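Side-chain contacts in Tol-Pal system protein TolA (PDB 1LR0), which forms, here through its C-terminal periplasmic domain, part of the Tol-Pal system, which probably helps outer membrane invagination during cell division and keeps the membrane intact: residues 32-37 / 58-63; 40-45 / 85-90; 98-103 / 107-112. One frame throughout, in Å; residues are numbered along the deposited sequence.

Interaction 1 of 3, residues 32-37 / 58-63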
# COMPACT_ATOMS: atom_id res chain seq x y z
N ASP A 32 -4.60 1.12 -3.44
CA ASP A 32 -6.03 1.27 -3.20
C ASP A 32 -6.59 0.03 -2.48
O ASP A 32 -7.35 0.18 -1.50
CB ASP A 32 -6.83 1.47 -4.45
CG ASP A 32 -6.71 2.83 -5.05
OD1 ASP A 32 -6.28 3.76 -4.34
OD2 ASP A 32 -7.10 3.00 -6.28
N LEU A 33 -6.22 -1.15 -2.97
CA LEU A 33 -6.64 -2.39 -2.34
C LEU A 33 -6.16 -2.40 -0.88
O LEU A 33 -6.92 -2.66 0.01
CB LEU A 33 -6.22 -3.60 -3.16
CG LEU A 33 -6.50 -5.00 -2.59
CD1 LEU A 33 -7.95 -5.19 -2.66
CD2 LEU A 33 -5.79 -6.04 -3.36
N ILE A 34 -4.91 -2.06 -0.62
CA ILE A 34 -4.44 -2.10 0.75
C ILE A 34 -5.29 -1.17 1.61
O ILE A 34 -5.81 -1.53 2.67
CB ILE A 34 -3.00 -1.69 0.80
CG1 ILE A 34 -2.10 -2.75 0.17
CG2 ILE A 34 -2.55 -1.39 2.21
CD1 ILE A 34 -0.66 -2.28 0.02
N VAL A 35 -5.49 0.01 1.08
CA VAL A 35 -6.22 1.00 1.82
C VAL A 35 -7.65 0.51 2.08
O VAL A 35 -8.14 0.58 3.22
CB VAL A 35 -6.16 2.42 1.11
CG1 VAL A 35 -7.19 3.30 1.74
CG2 VAL A 35 -4.75 3.07 1.35
N ASN A 36 -8.30 -0.04 1.07
CA ASN A 36 -9.67 -0.49 1.29
C ASN A 36 -9.74 -1.63 2.30
O ASN A 36 -10.61 -1.67 3.16
CB ASN A 36 -10.34 -0.89 -0.01
CG ASN A 36 -10.83 0.38 -0.86
OD1 ASN A 36 -12.00 0.48 -1.14
ND2 ASN A 36 -9.97 1.34 -1.13
N LEU A 37 -8.78 -2.55 2.21
CA LEU A 37 -8.82 -3.74 3.11
C LEU A 37 -8.56 -3.36 4.55
O LEU A 37 -9.24 -3.84 5.48
CB LEU A 37 -7.83 -4.81 2.62
CG LEU A 37 -8.16 -5.41 1.25
CD1 LEU A 37 -7.00 -6.42 0.86
CD2 LEU A 37 -9.44 -6.10 1.36
N ILE A 58 4.41 -1.81 6.31
CA ILE A 58 3.80 -3.07 6.07
C ILE A 58 4.82 -4.04 5.46
O ILE A 58 5.42 -3.77 4.40
CB ILE A 58 2.67 -2.93 5.14
CG1 ILE A 58 1.66 -1.85 5.57
CG2 ILE A 58 1.95 -4.22 5.07
CD1 ILE A 58 0.45 -1.80 4.66
N GLU A 59 4.93 -5.20 6.10
CA GLU A 59 5.83 -6.30 5.64
C GLU A 59 5.01 -7.48 5.17
O GLU A 59 4.15 -7.95 5.92
CB GLU A 59 6.77 -6.73 6.80
CG GLU A 59 7.66 -5.58 7.22
CD GLU A 59 8.68 -5.90 8.31
OE1 GLU A 59 9.27 -7.03 8.35
OE2 GLU A 59 8.88 -4.95 9.13
N MSE A 60 5.29 -7.95 3.95
CA MSE A 60 4.61 -9.04 3.30
C MSE A 60 5.54 -10.09 2.70
O MSE A 60 6.68 -9.81 2.36
CB MSE A 60 3.68 -8.56 2.18
CG MSE A 60 2.42 -7.87 2.73
SE MSE A 60 1.24 -7.25 1.37
CE MSE A 60 2.20 -5.46 1.20
N LEU A 61 4.99 -11.29 2.53
CA LEU A 61 5.64 -12.34 1.73
C LEU A 61 5.08 -12.29 0.38
O LEU A 61 3.96 -11.84 0.18
CB LEU A 61 5.31 -13.72 2.31
CG LEU A 61 5.82 -13.92 3.72
CD1 LEU A 61 5.42 -15.30 4.39
CD2 LEU A 61 7.33 -13.68 3.76
N PRO A 62 5.78 -12.86 -0.60
CA PRO A 62 5.27 -12.87 -1.96
C PRO A 62 3.90 -13.51 -2.09
O PRO A 62 3.20 -13.19 -3.05
CB PRO A 62 6.29 -13.73 -2.69
CG PRO A 62 7.47 -13.61 -1.89
CD PRO A 62 7.10 -13.49 -0.47
N ASP A 63 3.51 -14.43 -1.22
CA ASP A 63 2.17 -14.99 -1.37
C ASP A 63 1.05 -14.04 -0.84
O ASP A 63 -0.17 -14.38 -0.95
CB ASP A 63 2.01 -16.39 -0.75
CG ASP A 63 2.13 -16.38 0.72
OD1 ASP A 63 2.19 -15.26 1.36
OD2 ASP A 63 2.18 -17.47 1.36
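Ile34, on the long helix 4-41, meets Ile58 and Met60 of strand 54-60, and all three side chains are buried. The closer approach is between two methyls, Ile34 CG2 and Ile58 CD1 at 3.9 Å. The two isoleucines run antiparallel past one another, so that the short branch of the helical residue lies by the tip of the strand residue. With chi1 at -70°, Ile34 has CG2 anti to its backbone N, while CG1 runs beside that nitrogen and carries CD1 to the second partner. There Ile34 CD1 lies 4.4 Å from CE of Met60, which is a selenomethionine. The last torsion of Met60, -88°, turns CE nearer to the helix than the selenium, a bend that an unbranched, flexible chain allows. Branched isoleucine suits its place because one residue offers methyls to two strand positions at once.

The helix turn is quite different on its polar side, where Asp32 is exposed and Asn36 partly so. Asn36 ND2 reaches back to Asp32 O over 2.9 Å, standing 40° out of the carbonyl plane, and the same oxygen also takes the helical bond from Asn36 N. Past the strand the chain turns outward, and Leu61 and Asp63 are exposed.

The contact packs the helix onto the three-stranded antiparallel sheet of the TonB-like C-terminal domain. Val35 and Ile58 both touch Ile114 of strand 111-116, while Met60 also meets Ile66 of strand 66-73 and Phe105 of helix 102-108.

Interaction 2 of 3, residues 40-45 / 85-90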
# COMPACT_ATOMS: atom_id res chain seq x y z
N GLN A 40 -11.60 -1.65 6.00
CA GLN A 40 -12.62 -2.58 6.42
C GLN A 40 -12.34 -3.18 7.73
O GLN A 40 -13.26 -3.42 8.53
CB GLN A 40 -12.64 -3.75 5.46
CG GLN A 40 -13.50 -3.55 4.30
CD GLN A 40 -13.07 -4.45 3.14
OE1 GLN A 40 -13.16 -3.99 2.00
NE2 GLN A 40 -12.65 -5.70 3.42
N GLN A 41 -11.08 -3.39 8.01
CA GLN A 41 -10.75 -3.88 9.32
C GLN A 41 -10.70 -2.87 10.50
O GLN A 41 -10.74 -3.23 11.69
CB GLN A 41 -9.41 -4.51 9.35
CG GLN A 41 -9.34 -5.75 8.43
CD GLN A 41 -10.13 -6.99 9.02
OE1 GLN A 41 -10.33 -7.11 10.21
NE2 GLN A 41 -10.57 -7.85 8.17
N TRP A 42 -10.59 -1.62 10.15
CA TRP A 42 -10.30 -0.60 11.16
C TRP A 42 -11.41 -0.45 12.19
O TRP A 42 -12.60 -0.32 11.87
CB TRP A 42 -10.09 0.74 10.41
CG TRP A 42 -9.67 1.90 11.24
CD1 TRP A 42 -8.53 2.00 12.00
CD2 TRP A 42 -10.30 3.20 11.28
NE1 TRP A 42 -8.48 3.25 12.58
CE2 TRP A 42 -9.54 4.00 12.15
CE3 TRP A 42 -11.46 3.74 10.71
CZ2 TRP A 42 -9.82 5.35 12.37
CZ3 TRP A 42 -11.77 5.07 10.97
CH2 TRP A 42 -10.96 5.85 11.80
N ARG A 43 -10.97 -0.35 13.41
CA ARG A 43 -11.88 -0.10 14.56
C ARG A 43 -11.45 1.24 15.11
O ARG A 43 -10.34 1.41 15.69
CB ARG A 43 -11.66 -1.21 15.62
CG ARG A 43 -11.92 -2.56 14.97
CD ARG A 43 -12.11 -3.74 15.92
NE ARG A 43 -13.50 -4.20 15.86
CZ ARG A 43 -14.11 -4.72 14.77
NH1 ARG A 43 -13.43 -4.89 13.63
NH2 ARG A 43 -15.40 -5.09 14.83
N ARG A 44 -12.25 2.26 14.82
CA ARG A 44 -11.79 3.61 15.12
C ARG A 44 -11.73 3.90 16.59
O ARG A 44 -12.65 3.59 17.31
CB ARG A 44 -12.64 4.61 14.41
CG ARG A 44 -14.13 4.64 14.81
CD ARG A 44 -14.99 5.27 13.76
NE ARG A 44 -15.05 4.40 12.59
CZ ARG A 44 -15.59 4.70 11.45
NH1 ARG A 44 -16.16 5.88 11.24
NH2 ARG A 44 -15.57 3.80 10.50
N PRO A 45 -10.67 4.54 17.08
CA PRO A 45 -10.64 4.94 18.49
C PRO A 45 -11.25 6.31 18.68
O PRO A 45 -11.31 7.14 17.72
CB PRO A 45 -9.14 4.98 18.75
CG PRO A 45 -8.61 5.51 17.49
CD PRO A 45 -9.41 4.89 16.41
N VAL A 85 -2.13 0.09 12.82
CA VAL A 85 -1.28 -1.09 12.85
C VAL A 85 -2.14 -2.35 13.05
O VAL A 85 -1.99 -3.31 12.33
CB VAL A 85 -0.22 -0.93 13.97
CG1 VAL A 85 0.48 -2.25 14.34
CG2 VAL A 85 0.76 0.11 13.59
N ALA A 86 -3.10 -2.30 13.97
CA ALA A 86 -3.95 -3.48 14.22
C ALA A 86 -4.79 -3.81 13.02
O ALA A 86 -5.00 -4.97 12.65
CB ALA A 86 -4.83 -3.28 15.49
N ALA A 87 -5.27 -2.77 12.34
CA ALA A 87 -6.09 -2.97 11.18
C ALA A 87 -5.27 -3.64 10.06
O ALA A 87 -5.79 -4.55 9.37
CB ALA A 87 -6.76 -1.62 10.63
N VAL A 88 -4.03 -3.19 9.87
CA VAL A 88 -3.21 -3.80 8.87
C VAL A 88 -3.08 -5.32 9.18
O VAL A 88 -3.18 -6.12 8.29
CB VAL A 88 -1.79 -3.18 8.75
CG1 VAL A 88 -0.87 -3.98 7.79
CG2 VAL A 88 -1.98 -1.70 8.15
N ARG A 89 -2.60 -5.59 10.38
CA ARG A 89 -2.38 -7.05 10.77
C ARG A 89 -3.67 -7.87 10.58
O ARG A 89 -3.68 -9.04 10.13
CB ARG A 89 -1.83 -7.17 12.18
CG ARG A 89 -0.60 -6.43 12.49
CD ARG A 89 0.50 -6.89 11.60
NE ARG A 89 0.77 -8.34 11.78
CZ ARG A 89 1.65 -8.84 12.62
NH1 ARG A 89 2.45 -8.08 13.39
NH2 ARG A 89 1.75 -10.14 12.65
N ASN A 90 -4.82 -7.29 10.88
CA ASN A 90 -6.03 -7.96 10.76
C ASN A 90 -6.46 -8.28 9.32
O ASN A 90 -7.33 -9.12 9.10
CB ASN A 90 -7.06 -7.17 11.52
CG ASN A 90 -6.99 -7.37 12.99
OD1 ASN A 90 -6.58 -8.42 13.46
ND2 ASN A 90 -7.43 -6.37 13.74
O HOH W 1 -8.58 -3.77 13.56
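Gln41, at the C-terminal end of helix 4-41, and Trp42, just after it, pack against Ala87 and Asn90 of helix 78-91 within the TonB-like C-terminal domain. The backbones come near at Ala87, whose small side chain permits it: Ala87 CB is 3.7 Å from Trp42 CA, and the CA atoms of the two residues are 4.8 Å apart.

The side chain of Trp42 leaves its backbone away from helix 78-91, although CB still touches Ala87. Its CG lies anti to the backbone N (chi1 -175°), which leaves Ala87 CB at the ring's edge, near its plane, rather than over a face. One indole face is instead met by Arg44, whose CB stands 3.3 Å above the plane of the Trp42 ring toward its rim. The guanidinium of Arg44 in turn has Trp42 CZ3 over one of its faces. The ring nitrogen NE1 of this buried tryptophan is satisfied by Ser83 OG, and Phe80, Pro118 and Leu121 also touch the side chain.

Gln41 behaves differently, packing on the backbone of helix 78-91. Its CB rests 3.6 Å from Ala87 O, and a bend at chi2 (-73°) folds the amide over the backbone of Asn90, with Gln41 OE1 3.5 Å from Asn90 CB. The two side chains cross obliquely, their amide planes 53° apart, and they touch without bonding directly. Glutamine suits this partly exposed margin: its methylenes pack and its amide stays polar. The polar link is made by a water, which donates to Gln41 O at 2.9 Å and accepts from Asn90 ND2 at 2.8 Å.

Interaction 3 of 3, residues 98-103 / 107-112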
# COMPACT_ATOMS: atom_id res chain seq x y z
N GLN A 98 0.11 -11.71 -5.62
CA GLN A 98 0.79 -12.78 -6.38
C GLN A 98 0.78 -12.46 -7.85
O GLN A 98 1.37 -13.17 -8.63
CB GLN A 98 0.12 -14.12 -6.15
CG GLN A 98 0.31 -14.73 -4.75
CD GLN A 98 -0.58 -15.91 -4.51
OE1 GLN A 98 -0.91 -16.64 -5.44
NE2 GLN A 98 -0.97 -16.12 -3.25
N GLN A 99 0.11 -11.40 -8.25
CA GLN A 99 0.04 -10.98 -9.64
C GLN A 99 1.26 -10.23 -10.11
O GLN A 99 1.44 -10.01 -11.31
CB GLN A 99 -1.12 -10.05 -9.76
CG GLN A 99 -2.45 -10.80 -9.39
CD GLN A 99 -3.72 -9.92 -9.47
OE1 GLN A 99 -4.86 -10.42 -9.27
NE2 GLN A 99 -3.53 -8.61 -9.73
N LEU A 100 2.11 -9.86 -9.17
CA LEU A 100 3.32 -9.17 -9.50
C LEU A 100 4.44 -10.17 -9.85
O LEU A 100 4.59 -11.17 -9.19
CB LEU A 100 3.80 -8.40 -8.30
CG LEU A 100 2.87 -7.28 -7.82
CD1 LEU A 100 3.44 -6.70 -6.64
CD2 LEU A 100 2.79 -6.25 -8.91
N PRO A 101 5.28 -9.83 -10.81
CA PRO A 101 6.55 -10.53 -11.00
C PRO A 101 7.29 -10.34 -9.75
O PRO A 101 7.19 -9.31 -9.10
CB PRO A 101 7.26 -9.69 -12.07
CG PRO A 101 6.24 -9.03 -12.78
CD PRO A 101 5.11 -8.73 -11.78
N ARG A 102 8.09 -11.32 -9.42
CA ARG A 102 8.76 -11.34 -8.20
C ARG A 102 9.68 -10.20 -7.98
O ARG A 102 9.84 -9.75 -6.83
CB ARG A 102 9.49 -12.66 -8.03
CG ARG A 102 10.19 -12.72 -6.69
CD ARG A 102 9.14 -12.84 -5.56
NE ARG A 102 9.49 -13.96 -4.71
CZ ARG A 102 8.89 -15.14 -4.72
NH1 ARG A 102 7.85 -15.39 -5.51
NH2 ARG A 102 9.36 -16.05 -3.92
N ALA A 103 10.33 -9.69 -9.04
CA ALA A 103 11.28 -8.63 -8.77
C ALA A 103 10.51 -7.38 -8.41
O ALA A 103 11.00 -6.56 -7.70
CB ALA A 103 12.13 -8.34 -9.97
N SER A 107 10.79 -5.35 -4.84
CA SER A 107 11.28 -4.01 -4.87
C SER A 107 10.28 -3.08 -4.14
O SER A 107 10.69 -2.18 -3.46
CB SER A 107 11.38 -3.55 -6.30
OG SER A 107 11.41 -2.12 -6.34
N LEU A 108 9.00 -3.34 -4.34
CA LEU A 108 7.98 -2.44 -3.93
C LEU A 108 7.06 -2.83 -2.79
O LEU A 108 6.50 -1.92 -2.13
CB LEU A 108 7.11 -2.18 -5.11
CG LEU A 108 7.80 -1.19 -6.07
CD1 LEU A 108 7.00 -1.07 -7.33
CD2 LEU A 108 7.97 0.20 -5.44
N TYR A 109 6.85 -4.12 -2.60
CA TYR A 109 5.76 -4.58 -1.71
C TYR A 109 6.16 -5.47 -0.64
O TYR A 109 5.40 -5.68 0.31
CB TYR A 109 4.60 -5.20 -2.47
CG TYR A 109 3.75 -4.13 -3.14
CD1 TYR A 109 3.99 -3.72 -4.47
CD2 TYR A 109 2.78 -3.44 -2.44
CE1 TYR A 109 3.20 -2.77 -5.08
CE2 TYR A 109 2.03 -2.40 -3.06
CZ TYR A 109 2.26 -2.07 -4.36
OH TYR A 109 1.52 -1.06 -5.03
N ARG A 110 7.39 -5.99 -0.69
CA ARG A 110 7.89 -6.70 0.45
C ARG A 110 7.97 -5.87 1.71
O ARG A 110 7.71 -6.37 2.86
CB ARG A 110 9.25 -7.36 0.11
CG ARG A 110 9.68 -8.36 1.15
CD ARG A 110 10.98 -9.13 0.79
NE ARG A 110 10.87 -10.07 -0.34
CZ ARG A 110 10.58 -11.40 -0.23
NH1 ARG A 110 10.30 -11.95 0.93
NH2 ARG A 110 10.55 -12.18 -1.30
N GLN A 111 8.33 -4.60 1.58
CA GLN A 111 8.30 -3.71 2.69
C GLN A 111 7.68 -2.48 2.04
O GLN A 111 8.20 -2.02 1.04
CB GLN A 111 9.68 -3.37 3.21
CG GLN A 111 10.30 -4.35 4.23
CD GLN A 111 11.31 -3.62 5.12
OE1 GLN A 111 11.47 -3.98 6.26
NE2 GLN A 111 11.95 -2.57 4.60
N ARG A 112 6.52 -2.04 2.48
CA ARG A 112 5.88 -0.89 1.81
C ARG A 112 5.33 0.08 2.86
O ARG A 112 4.66 -0.38 3.81
CB ARG A 112 4.72 -1.26 0.89
CG ARG A 112 4.41 -0.10 -0.14
CD ARG A 112 3.69 -0.43 -1.38
NE ARG A 112 3.26 0.73 -2.18
CZ ARG A 112 4.01 1.37 -3.06
NH1 ARG A 112 5.24 0.97 -3.32
NH2 ARG A 112 3.49 2.40 -3.73
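Ser107 N points back to Ala103 O one helical turn earlier, at 3.1 Å and with an N-H...O angle of only 134°, a weak bond in the short helix 102-108. Ser107 CB also lies 3.3 Å from Ala103 O, so this carbonyl is approached by both backbone and side chain of the serine. A small side chain suits this exposed turn.

Beyond Leu108, the buried Tyr109 meets Leu100, which precedes Pro101, the helix N-cap, with CD1 of its ring. Leu100 CD1 is 3.7 Å from Tyr109 CD1, the two side chains crossing at about a right angle. A tyrosine serves two needs here, its carbon ring packing against leucine while its hydroxyl meets a carboxylate.

Arg110 comes next, its chain extended from the backbone and bent only at chi3 (-69°). Its NH2 lies 4.0 Å from Arg102 NE, which sits at the edge of the Arg110 guanidinium, near its plane; the two guanidinium planes are 55° apart. The proximity of like charges is probably eased by the salt bridge from Arg110 NH2 to Asp106 OD1.

Arg112 lies in the strand that follows. Its NH1 makes a long, weak bond to Leu108 O at 3.4 Å, with the oxygen in the guanidinium plane, while Tyr109 OH stands 3.7 Å above one face of that guanidinium. Tyr109 OH, by a hydrogen bond, and Arg112 NH2, by a salt bridge, share the carboxylate of Asp31.

Asp31 belongs to helix 4-41, whose Leu30 touches both Leu100 and Tyr109, and backbone bonds of Arg110 with Met60 and of Arg112 with Ile58 carry the chain into the sheet beside strand 54-60.

Overall arrangement
Interaction 1 is the buried one, built from apolar side chains between helix 4-41 and the middle strand of the sheet. Interaction 2 uses the far end of the same helix, is partly buried, and adds amides and a bridging water to its alanine and tryptophan packing. Interaction 3, local in sequence and nearer the surface, mixes one apolar pair with arginines and a weak helical bond. Interactions 1 and 2 touch through Ile58 CG2 and Val88 CG1, 3.9 Å apart, while 1 and 3 join through neighbouring strands 54-60 and 111-116. Interactions 2 and 3 do not touch; their centres are 23 Å apart, on opposite sides of the chain's centre.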